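Local coordinates for bacilliredoxin BrxA (Bacillus subtilis, PDB 3FHK), which removes bacillithiol from mixed disulfides with protein thiols as a dithiol bacilliredoxin of the thioredoxin superfamily, and has protein disulfide isomerase activity, at residues Ser106-Met110 and Phe121-Ile127. The protein carries 2 engineered substitutions. Residues are numbered along the deposited sequence; the frame is centred on the assembly and turned at random.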
loop_
_atom_site.group_PDB
_atom_site.type_symbol
_atom_site.label_atom_id
_atom_site.label_comp_id
_atom_site.label_asym_id
_atom_site.label_seq_id
_atom_site.Cartn_x
_atom_site.Cartn_y
_atom_site.Cartn_z
ATOM N N SER A 106 25.718 7.685 -12.277
ATOM C CA SER A 106 25.346 6.297 -12.044
ATOM C C SER A 106 25.359 6.015 -10.548
ATOM O O SER A 106 25.916 6.784 -9.765
ATOM C CB SER A 106 26.269 5.324 -12.790
ATOM O OG SER A 106 27.552 5.240 -12.189
ATOM N N SER A 107 24.773 4.888 -10.166
ATOM C CA SER A 107 24.470 4.613 -8.769
ATOM C C SER A 107 24.373 3.097 -8.567
ATOM O O SER A 107 23.637 2.425 -9.293
ATOM C CB SER A 107 23.127 5.266 -8.440
ATOM O OG SER A 107 22.834 5.186 -7.069
ATOM N N PRO A 108 25.130 2.541 -7.607
ATOM C CA PRO A 108 26.116 3.219 -6.766
ATOM C C PRO A 108 27.332 3.560 -7.601
ATOM O O PRO A 108 27.520 2.990 -8.667
ATOM C CB PRO A 108 26.499 2.129 -5.758
ATOM C CG PRO A 108 26.311 0.854 -6.544
ATOM C CD PRO A 108 25.025 1.109 -7.252
ATOM N N SER A 109 28.147 4.486 -7.126
ATOM C CA SER A 109 29.414 4.755 -7.784
ATOM C C SER A 109 30.347 5.366 -6.749
ATOM O O SER A 109 29.918 5.697 -5.645
ATOM C CB SER A 109 29.218 5.651 -9.020
ATOM O OG SER A 109 28.617 6.895 -8.681
ATOM N N MET A 110 31.622 5.499 -7.084
ATOM C CA MET A 110 32.587 6.022 -6.124
ATOM C C MET A 110 33.591 6.955 -6.806
ATOM O O MET A 110 33.999 6.718 -7.939
ATOM C CB MET A 110 33.309 4.871 -5.428
ATOM C CG MET A 110 32.398 3.963 -4.591
ATOM S SD MET A 110 33.276 2.596 -3.786
ATOM C CE MET A 110 32.985 1.296 -4.974
ATOM N N PHE A 121 37.745 7.203 -10.601
ATOM C CA PHE A 121 36.301 7.097 -10.629
ATOM C C PHE A 121 35.918 5.630 -10.793
ATOM O O PHE A 121 36.569 4.895 -11.525
ATOM C CB PHE A 121 35.723 7.963 -11.761
ATOM C CG PHE A 121 34.233 8.181 -11.653
ATOM C CD1 PHE A 121 33.355 7.516 -12.492
ATOM C CD2 PHE A 121 33.712 9.039 -10.700
ATOM C CE1 PHE A 121 31.985 7.700 -12.374
ATOM C CE2 PHE A 121 32.342 9.226 -10.580
ATOM C CZ PHE A 121 31.481 8.555 -11.412
ATOM N N ILE A 122 34.887 5.200 -10.077
ATOM C CA ILE A 122 34.376 3.847 -10.220
ATOM C C ILE A 122 32.887 3.909 -10.511
ATOM O O ILE A 122 32.080 4.019 -9.599
ATOM C CB ILE A 122 34.599 3.021 -8.949
ATOM C CG1 ILE A 122 36.076 3.051 -8.549
ATOM C CG2 ILE A 122 34.127 1.582 -9.161
ATOM C CD1 ILE A 122 36.348 2.418 -7.199
ATOM N N PRO A 123 32.519 3.861 -11.796
ATOM C CA PRO A 123 31.101 3.955 -12.141
ATOM C C PRO A 123 30.387 2.653 -11.798
ATOM O O PRO A 123 31.038 1.649 -11.504
ATOM C CB PRO A 123 31.126 4.161 -13.654
ATOM C CG PRO A 123 32.384 3.499 -14.097
ATOM C CD PRO A 123 33.374 3.635 -12.974
ATOM N N ARG A 124 29.064 2.673 -11.845
ATOM C CA ARG A 124 28.274 1.483 -11.565
ATOM C C ARG A 124 28.730 0.228 -12.327
ATOM O O ARG A 124 28.748 -0.862 -11.764
ATOM C CB ARG A 124 26.791 1.742 -11.823
ATOM C CG ARG A 124 25.951 0.513 -11.535
ATOM C CD ARG A 124 24.504 0.671 -11.993
ATOM N NE ARG A 124 23.793 -0.603 -11.919
ATOM C CZ ARG A 124 22.970 -0.950 -10.935
ATOM N NH1 ARG A 124 22.733 -0.111 -9.937
ATOM N NH2 ARG A 124 22.373 -2.134 -10.953
ATOM N N HIS A 125 29.111 0.376 -13.594
ATOM C CA HIS A 125 29.462 -0.793 -14.407
ATOM C C HIS A 125 30.790 -1.414 -13.994
ATOM O O HIS A 125 31.124 -2.517 -14.416
ATOM C CB HIS A 125 29.433 -0.476 -15.910
ATOM C CG HIS A 125 30.576 0.371 -16.383
ATOM N ND1 HIS A 125 30.440 1.709 -16.679
ATOM C CD2 HIS A 125 31.872 0.059 -16.632
ATOM C CE1 HIS A 125 31.605 2.192 -17.079
ATOM N NE2 HIS A 125 32.488 1.211 -17.059
ATOM N N GLU A 126 31.526 -0.708 -13.142
ATOM C CA GLU A 126 32.800 -1.191 -12.630
ATOM C C GLU A 126 32.531 -1.911 -11.322
ATOM O O GLU A 126 33.423 -2.523 -10.721
ATOM C CB GLU A 126 33.746 -0.017 -12.391
ATOM C CG GLU A 126 35.151 -0.225 -12.911
ATOM C CD GLU A 126 35.255 0.002 -14.402
ATOM O OE1 GLU A 126 35.710 1.093 -14.806
ATOM O OE2 GLU A 126 34.873 -0.902 -15.171
ATOM N N ILE A 127 31.278 -1.838 -10.891
ATOM C CA ILE A 127 30.855 -2.428 -9.631
ATOM C C ILE A 127 29.911 -3.605 -9.859
ATOM O O ILE A 127 30.191 -4.727 -9.441
ATOM C CB ILE A 127 30.153 -1.386 -8.739
ATOM C CG1 ILE A 127 31.115 -0.237 -8.419
ATOM C CG2 ILE A 127 29.609 -2.052 -7.460
ATOM C CD1 ILE A 127 30.524 0.855 -7.516
#
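R124 runs along the S106-P108 loop and brings NH1 to the carbonyl of S107. Its CB rests between S106 OG and P108 O, 3.5 Å from the latter. With CG anti to the backbone N (chi1 -180°) and the chain extended as far as NE, CG and CD pass alongside S107 O, CD at 3.3 Å. NH1 then turns back to donate to S107 O at 2.8 Å; the acceptor lies in the guanidinium plane, and the donor in the carbonyl plane. NH1 also meets P108 CD, while NE forms a salt bridge with E128. R124 N gives S106 OG a nearly straight bond (3.0 Å, 169°), so backbone and guanidinium both grip the loop that holds the cis peptide bond before P108, the cis-proline loop of the thioredoxin fold. Beyond it, M110 and I122 form an antiparallel hydrogen-bonded pair, and M110 CE packs on I127 CD1 at 3.6 Å. The contact lies at the open end of hairpin 109-114/117-122, where R124 and P108 touch C56, and P108 also C58, the two nucleophiles of the CXC motif; strand 47-53 runs along S109 and M110, helix 57-73 packs against P108 and I127, and helix 132-146 against I122 and I127.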